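Local coordinates for Trp Repressor Binding Protein (Bacillus subtilis, PDB 1RLI) that probably acts as an FMN-containing, NAD(P)H-dependent oxidoreductase of the SsuE family, at residues Arg68-His73 against Gln111-Lys116; Lys5-Asn10 against His73-Ala78; Gly16-Val21 against Gly162-Asp167. All blocks are in the same frame, centred on the assembly; numbering follows the deposited sequence.

Contact 1: Arg68-His73 against Gln111-Lys116; sequences RILQCH and QQMSVK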
# COMPACT_ATOMS: atom_id res chain seq x y z
N ARG D 68 13.23 25.72 -13.98
CA ARG D 68 12.51 26.42 -12.92
C ARG D 68 12.43 25.59 -11.65
O ARG D 68 12.62 26.11 -10.55
CB ARG D 68 11.11 26.79 -13.42
CG ARG D 68 11.16 27.87 -14.47
CD ARG D 68 9.84 27.99 -15.17
NE ARG D 68 8.77 28.42 -14.29
CZ ARG D 68 7.48 28.21 -14.55
NH1 ARG D 68 7.13 27.59 -15.67
NH2 ARG D 68 6.55 28.63 -13.70
N ILE D 69 12.16 24.30 -11.80
CA ILE D 69 12.08 23.40 -10.65
C ILE D 69 13.38 23.37 -9.87
O ILE D 69 13.39 23.30 -8.64
CB ILE D 69 11.77 21.95 -11.10
CG1 ILE D 69 10.28 21.82 -11.35
CG2 ILE D 69 12.27 20.95 -10.07
CD1 ILE D 69 9.89 20.47 -11.96
N LEU D 70 14.50 23.39 -10.59
CA LEU D 70 15.79 23.31 -9.93
C LEU D 70 16.06 24.50 -9.03
O LEU D 70 16.84 24.38 -8.08
CB LEU D 70 16.90 23.12 -10.97
CG LEU D 70 16.84 21.69 -11.54
CD1 LEU D 70 17.84 21.51 -12.69
CD2 LEU D 70 17.13 20.70 -10.41
N GLN D 71 15.41 25.62 -9.30
CA GLN D 71 15.61 26.81 -8.47
C GLN D 71 14.72 26.84 -7.22
O GLN D 71 14.85 27.73 -6.39
CB GLN D 71 15.35 28.07 -9.30
CG GLN D 71 16.17 28.13 -10.59
CD GLN D 71 15.99 29.44 -11.33
OE1 GLN D 71 16.39 30.50 -10.85
NE2 GLN D 71 15.38 29.37 -12.51
N CYS D 72 13.83 25.85 -7.09
CA CYS D 72 12.90 25.82 -5.96
C CYS D 72 13.24 24.75 -4.93
O CYS D 72 13.53 23.60 -5.27
CB CYS D 72 11.47 25.62 -6.47
SG CYS D 72 10.90 26.94 -7.56
N HIS D 73 13.19 25.14 -3.66
CA HIS D 73 13.50 24.21 -2.58
C HIS D 73 12.32 23.32 -2.22
O HIS D 73 12.49 22.19 -1.75
CB HIS D 73 13.93 24.98 -1.32
CG HIS D 73 14.41 24.10 -0.21
ND1 HIS D 73 13.89 24.16 1.06
CD2 HIS D 73 15.36 23.14 -0.18
CE1 HIS D 73 14.50 23.28 1.83
NE2 HIS D 73 15.39 22.64 1.10
N GLN D 111 21.67 15.20 -7.35
CA GLN D 111 22.05 15.87 -6.11
C GLN D 111 21.13 17.04 -5.80
O GLN D 111 20.66 17.19 -4.66
CB GLN D 111 23.51 16.36 -6.19
CG GLN D 111 24.16 16.69 -4.84
CD GLN D 111 23.49 17.85 -4.12
OE1 GLN D 111 23.32 18.94 -4.68
NE2 GLN D 111 23.11 17.62 -2.87
N GLN D 112 20.86 17.88 -6.80
CA GLN D 112 19.98 19.02 -6.62
C GLN D 112 18.58 18.61 -6.16
O GLN D 112 17.99 19.24 -5.27
CB GLN D 112 19.86 19.83 -7.92
CG GLN D 112 21.09 20.64 -8.29
CD GLN D 112 20.97 21.20 -9.68
OE1 GLN D 112 20.90 20.45 -10.65
NE2 GLN D 112 20.95 22.53 -9.80
N MET D 113 18.02 17.56 -6.77
CA MET D 113 16.69 17.13 -6.36
C MET D 113 16.71 16.54 -4.94
O MET D 113 15.74 16.69 -4.19
CB MET D 113 16.14 16.08 -7.33
CG MET D 113 15.83 16.61 -8.74
SD MET D 113 14.47 17.81 -8.81
CE MET D 113 13.05 16.71 -9.01
N SER D 114 17.81 15.88 -4.58
CA SER D 114 17.93 15.24 -3.27
C SER D 114 17.80 16.14 -2.05
O SER D 114 17.54 15.63 -0.96
CB SER D 114 19.25 14.45 -3.17
OG SER D 114 20.36 15.32 -2.92
N VAL D 115 17.99 17.45 -2.19
CA VAL D 115 17.84 18.33 -1.04
C VAL D 115 16.49 19.05 -1.04
O VAL D 115 16.24 19.90 -0.18
CB VAL D 115 19.00 19.39 -0.94
CG1 VAL D 115 20.33 18.68 -0.79
CG2 VAL D 115 19.00 20.31 -2.16
N LYS D 116 15.61 18.69 -1.97
CA LYS D 116 14.30 19.34 -2.03
C LYS D 116 13.26 18.64 -1.18
O LYS D 116 13.41 17.48 -0.82
CB LYS D 116 13.81 19.43 -3.48
CG LYS D 116 14.76 20.23 -4.39
CD LYS D 116 14.23 20.40 -5.80
CE LYS D 116 15.28 21.05 -6.72
NZ LYS D 116 15.70 22.42 -6.26

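Contact 2: Lys5-Asn10 against His73-Ala78; sequences KIAVIN and HILIFA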
# COMPACT_ATOMS: atom_id res chain seq x y z
N LYS D 5 11.52 29.74 -4.87
CA LYS D 5 11.45 29.12 -3.51
C LYS D 5 10.50 27.92 -3.57
O LYS D 5 10.94 26.79 -3.38
CB LYS D 5 10.93 30.12 -2.48
CG LYS D 5 11.58 30.00 -1.11
CD LYS D 5 11.39 28.62 -0.49
CE LYS D 5 12.07 28.52 0.87
NZ LYS D 5 11.93 27.17 1.47
N ILE D 6 9.22 28.17 -3.84
CA ILE D 6 8.21 27.11 -3.95
C ILE D 6 7.69 26.96 -5.39
O ILE D 6 7.41 27.95 -6.06
CB ILE D 6 6.95 27.40 -3.10
CG1 ILE D 6 7.31 27.45 -1.62
CG2 ILE D 6 5.90 26.32 -3.34
CD1 ILE D 6 6.14 27.88 -0.75
N ALA D 7 7.54 25.72 -5.85
CA ALA D 7 7.00 25.48 -7.18
C ALA D 7 5.78 24.58 -7.05
O ALA D 7 5.79 23.65 -6.24
CB ALA D 7 8.04 24.79 -8.07
N VAL D 8 4.74 24.88 -7.82
CA VAL D 8 3.57 24.03 -7.84
C VAL D 8 3.56 23.46 -9.24
O VAL D 8 3.51 24.21 -10.22
CB VAL D 8 2.26 24.80 -7.62
CG1 VAL D 8 1.09 23.86 -7.87
CG2 VAL D 8 2.19 25.34 -6.22
N ILE D 9 3.66 22.14 -9.34
CA ILE D 9 3.67 21.45 -10.63
C ILE D 9 2.26 20.89 -10.78
O ILE D 9 1.89 19.89 -10.16
CB ILE D 9 4.69 20.31 -10.62
CG1 ILE D 9 6.09 20.91 -10.36
CG2 ILE D 9 4.66 19.55 -11.94
CD1 ILE D 9 7.11 19.90 -10.03
N ASN D 10 1.49 21.56 -11.63
CA ASN D 10 0.10 21.20 -11.82
C ASN D 10 -0.14 20.31 -13.04
O ASN D 10 0.04 20.75 -14.17
CB ASN D 10 -0.70 22.49 -11.95
CG ASN D 10 -2.18 22.27 -11.89
OD1 ASN D 10 -2.67 21.18 -12.19
ND2 ASN D 10 -2.93 23.31 -11.52
N HIS D 73 13.19 25.14 -3.66
CA HIS D 73 13.50 24.21 -2.58
C HIS D 73 12.32 23.32 -2.22
O HIS D 73 12.49 22.19 -1.75
CB HIS D 73 13.93 24.98 -1.32
CG HIS D 73 14.41 24.10 -0.21
ND1 HIS D 73 13.89 24.16 1.06
CD2 HIS D 73 15.36 23.14 -0.18
CE1 HIS D 73 14.50 23.28 1.83
NE2 HIS D 73 15.39 22.64 1.10
N ILE D 74 11.11 23.84 -2.42
CA ILE D 74 9.90 23.10 -2.09
C ILE D 74 9.12 22.82 -3.36
O ILE D 74 8.85 23.73 -4.15
CB ILE D 74 8.99 23.90 -1.13
CG1 ILE D 74 9.69 24.07 0.22
CG2 ILE D 74 7.65 23.18 -0.97
CD1 ILE D 74 8.98 25.08 1.16
N LEU D 75 8.76 21.56 -3.57
CA LEU D 75 7.99 21.21 -4.76
C LEU D 75 6.65 20.60 -4.38
O LEU D 75 6.61 19.64 -3.61
CB LEU D 75 8.75 20.19 -5.61
CG LEU D 75 10.18 20.53 -6.06
CD1 LEU D 75 10.68 19.39 -6.98
CD2 LEU D 75 10.19 21.86 -6.79
N ILE D 76 5.57 21.15 -4.94
CA ILE D 76 4.22 20.63 -4.69
C ILE D 76 3.68 20.03 -5.98
O ILE D 76 3.50 20.72 -6.97
CB ILE D 76 3.26 21.74 -4.20
CG1 ILE D 76 3.79 22.30 -2.88
CG2 ILE D 76 1.85 21.16 -3.99
CD1 ILE D 76 3.04 23.50 -2.33
N PHE D 77 3.46 18.71 -5.96
CA PHE D 77 2.95 18.02 -7.14
C PHE D 77 1.46 17.94 -6.96
O PHE D 77 0.99 17.30 -6.03
CB PHE D 77 3.57 16.62 -7.21
CG PHE D 77 5.03 16.64 -7.50
CD1 PHE D 77 5.50 16.56 -8.80
CD2 PHE D 77 5.96 16.79 -6.46
CE1 PHE D 77 6.87 16.64 -9.07
CE2 PHE D 77 7.32 16.87 -6.73
CZ PHE D 77 7.77 16.79 -8.04
N ALA D 78 0.72 18.58 -7.86
CA ALA D 78 -0.73 18.59 -7.76
C ALA D 78 -1.32 17.82 -8.93
O ALA D 78 -1.02 18.11 -10.09
CB ALA D 78 -1.24 20.03 -7.77

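Contact 3: Gly16-Val21 against Gly162-Asp167; sequences GGNTDV and GDILRD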
# COMPACT_ATOMS: atom_id res chain seq x y z
N GLY D 16 -10.19 27.07 -11.92
CA GLY D 16 -11.38 26.44 -11.39
C GLY D 16 -11.16 25.00 -10.96
O GLY D 16 -11.61 24.60 -9.89
N GLY D 17 -10.46 24.23 -11.79
CA GLY D 17 -10.23 22.84 -11.46
C GLY D 17 -9.92 22.63 -9.99
O GLY D 17 -9.30 23.48 -9.35
N ASN D 18 -10.35 21.49 -9.46
CA ASN D 18 -10.13 21.18 -8.05
C ASN D 18 -8.67 21.18 -7.67
O ASN D 18 -8.32 21.55 -6.55
CB ASN D 18 -10.75 19.83 -7.71
CG ASN D 18 -12.23 19.80 -7.99
OD1 ASN D 18 -12.97 20.68 -7.57
ND2 ASN D 18 -12.67 18.77 -8.71
N THR D 19 -7.82 20.76 -8.60
CA THR D 19 -6.40 20.71 -8.36
C THR D 19 -5.84 22.11 -8.19
O THR D 19 -5.04 22.37 -7.28
CB THR D 19 -5.69 19.98 -9.53
OG1 THR D 19 -6.04 18.59 -9.49
CG2 THR D 19 -4.20 20.14 -9.43
N ASP D 20 -6.24 23.02 -9.07
CA ASP D 20 -5.77 24.41 -9.01
C ASP D 20 -6.20 25.05 -7.70
O ASP D 20 -5.41 25.71 -7.02
CB ASP D 20 -6.36 25.23 -10.16
CG ASP D 20 -5.85 24.80 -11.51
OD1 ASP D 20 -5.57 25.69 -12.34
OD2 ASP D 20 -5.73 23.57 -11.75
N VAL D 21 -7.47 24.86 -7.37
CA VAL D 21 -8.04 25.42 -6.15
C VAL D 21 -7.30 24.96 -4.90
O VAL D 21 -6.92 25.78 -4.08
CB VAL D 21 -9.54 25.04 -6.04
CG1 VAL D 21 -10.09 25.47 -4.68
CG2 VAL D 21 -10.34 25.71 -7.17
N GLY D 162 -14.83 22.91 -9.18
CA GLY D 162 -15.36 23.61 -8.03
C GLY D 162 -16.00 22.78 -6.92
O GLY D 162 -16.32 23.32 -5.86
N ASP D 163 -16.19 21.48 -7.13
CA ASP D 163 -16.82 20.71 -6.07
C ASP D 163 -15.88 20.44 -4.90
O ASP D 163 -16.32 19.96 -3.85
CB ASP D 163 -17.41 19.41 -6.63
CG ASP D 163 -16.36 18.36 -6.90
OD1 ASP D 163 -15.26 18.73 -7.37
OD2 ASP D 163 -16.65 17.17 -6.67
N ILE D 164 -14.59 20.76 -5.05
CA ILE D 164 -13.66 20.54 -3.95
C ILE D 164 -13.96 21.50 -2.81
O ILE D 164 -13.70 21.21 -1.63
CB ILE D 164 -12.17 20.73 -4.37
CG1 ILE D 164 -11.26 20.27 -3.22
CG2 ILE D 164 -11.88 22.19 -4.68
CD1 ILE D 164 -11.34 18.78 -2.94
N LEU D 165 -14.53 22.66 -3.16
CA LEU D 165 -14.89 23.67 -2.17
C LEU D 165 -15.89 23.11 -1.16
O LEU D 165 -16.14 23.72 -0.12
CB LEU D 165 -15.49 24.88 -2.89
CG LEU D 165 -14.54 25.56 -3.88
CD1 LEU D 165 -15.29 26.61 -4.68
CD2 LEU D 165 -13.37 26.18 -3.13
N ARG D 166 -16.44 21.94 -1.46
CA ARG D 166 -17.39 21.28 -0.58
C ARG D 166 -16.68 20.30 0.36
O ARG D 166 -17.26 19.81 1.33
CB ARG D 166 -18.45 20.55 -1.41
CG ARG D 166 -19.49 19.80 -0.62
CD ARG D 166 -20.66 19.43 -1.51
NE ARG D 166 -20.22 18.83 -2.76
CZ ARG D 166 -21.04 18.41 -3.72
NH1 ARG D 166 -22.36 18.52 -3.56
NH2 ARG D 166 -20.55 17.88 -4.84
N ASP D 167 -15.40 20.02 0.07
CA ASP D 167 -14.60 19.12 0.89
C ASP D 167 -13.81 19.97 1.89
O ASP D 167 -12.61 20.20 1.73
CB ASP D 167 -13.64 18.32 0.00
CG ASP D 167 -12.95 17.19 0.75
OD1 ASP D 167 -12.85 17.25 2.00
OD2 ASP D 167 -12.47 16.24 0.08

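Contact 1: Arg68-His73 against Gln111-Lys116
Lys116 reaches across and bonds to the carbonyls of Ile69, Leu70 and Cys72, where helix 62-70 gives way to the loop before strand 74-80. In the flavodoxin-like alpha/beta fold expected of an FMN reductase, this is the end of the sheet at which strands 74-80 and 117-124 begin. The CB of Lys116 lies 3.5 Å from His73 O, and CG continues past the same stretch of backbone. CD then passes Cys72 O at 3.3 Å, while CE sits between Cys72 O and Ile69 O. The chain runs extended to this point and bends only at its last torsion (chi4 -61°), which turns the ammonium group in among the carbonyls. NZ donates to Cys72 O at 2.7 Å and to Leu70 O at 2.9 Å. A third, weak bond runs from NZ to Ile69 O over 3.4 Å, and that oxygen also accepts the backbone N of Cys72. NZ approaches from above the carbonyl planes, 58° out of plane at Leu70 and 44° at Cys72, so neither bond follows a lone pair. A positive charge at this place probably complements the negative end of the helix dipole, and two firm bonds and a weak one hold the tip of a buried lysine.

Beside this polar centre lie apolar contacts. Leu70 meets Gln112 at about a right angle, its CD2 touching Gln112 CB at 3.8 Å. Deeper in, Ile69 CG2 rests against Met113 SD at 4.0 Å, and Leu75 of strand 74-80 touches both residues. At the outer end His73, which with Lys5 forms a platinum site, has its CG anti to the backbone N. The ring consequently swings toward the other segment, leaving His73 NE2 3.1 Å from Val115 O.

Contact 2: Lys5-Asn10 against His73-Ala78
His73 enters the pairing beside Lys5: its N makes a weak bond to Lys5 O, and Lys5 NZ lies at the edge of its ring, 3.6 Å from His73 ND1. Ile74 N gives Lys5 O a straighter bond (N-H...O 173°), beginning the regular parallel pairing of two central strands of the flavodoxin-like sheet (axes 4.7 Å and 18° apart). Ile74 O receives Ala7 N at 2.9 Å, while Ile74 CB meets Ile6 CG1 at 4.0 Å. On the reverse face Leu75 CD2 touches Ala7 CB. Ile76 bonds through N to Ala7 O and through O to Ile9 N, and its CD1 lies 4.1 Å from Ile6 CG2. An alanine in place of Ile6 would probably open a gap beside Ile74 and Ile76 CD1. Phe77 lies alongside Ile9, whose CD1 is 3.4 Å from CE1 of the ring. Ala78 N closes the series on Ile9 O.

Strand 33-41 pairs on the far side of 6-10, where Val8 and Asn10 bond Ile35; strand 117-124 flanks 74-80, with Ile76 on Ile121. Helix 18-27 packs through Val27 on Val8 and Ile76; Ile69 of helix 62-70 and Phe143 of helix 133-146 pack on the other face.

Contact 3: Gly16-Val21 against Gly162-Asp167
The amide of Asn18 and the carboxylate of Asp163 meet with their planes 48° apart, the two side chains crossing at about a right angle. Asp163 OD1 comes to the heteroatom end of the amide, raised from its plane on the side of Ile164: it is 2.9 Å from Asn18 ND2, a weak hydrogen bond, and 3.0 Å from Asn18 OD1, where two acceptors face each other. Over that face of the amide stands Ile164, whose N donates to Asn18 OD1 at 3.0 Å from 50° above the carbonyl plane, and whose CB lies 3.3 Å from the same oxygen. Gly162 N is on the opposite side of the amide plane, 3.3 Å from Asn18 OD1. The amide thus lies against a single turn of backbone, Gly162 to Ile164, with its firm bond from Ile164 N. Asp163 can reach it because its CG stands between the backbone N and the carbonyl carbon (chi1 76°). Its other oxygen, OD2, accepts from Asn159 N, while Asn18 ND2 has a further weak bond to Arg160 O.

One helical turn on, the chemistry becomes apolar. Val21 CG1 fits against Ile164 CG2 and Leu165 CD2, each 3.7 Å away; Val21 and Ile164 run alongside in opposite directions, while Leu165 comes in at about a right angle. Gly16 adopts a positive phi at which a CB would collide with the preceding carbonyl oxygen, so the turn into the helix calls for glycine.

Gly17 is the N-cap of helix 18-27, which follows strand 6-10 across the loop that in flavodoxin-like proteins usually cradles the FMN phosphate; no flavin is bound here. Facing it, the 3-10 turn 163-166 leads from strand 149-157 to helix 168-175, where Asp167 is the N-cap and its OD1 accepts from Ala170 N.

In the fold
Contact 2 is the buried core of the three, its centre about 7 Å from the centre of the chain, and is built from regular backbone bonds and aliphatic side chains. Contacts 1 and 3, partly buried and nearer the surface, are centred about 15 Å out on opposite sides; each centres on a polar side chain bonded to backbone, with apolar contacts beside it. That side chain is a charged lysine near the end of helix 62-70 in contact 1, a neutral amide near a helix N-terminus in contact 3. Contact 1 shares His73 with contact 2 and packs Ile69 on Ile9. Contact 3 joins contact 2 at the strands' other end, where Asn10 ND2 probably bonds Asp20 OD2.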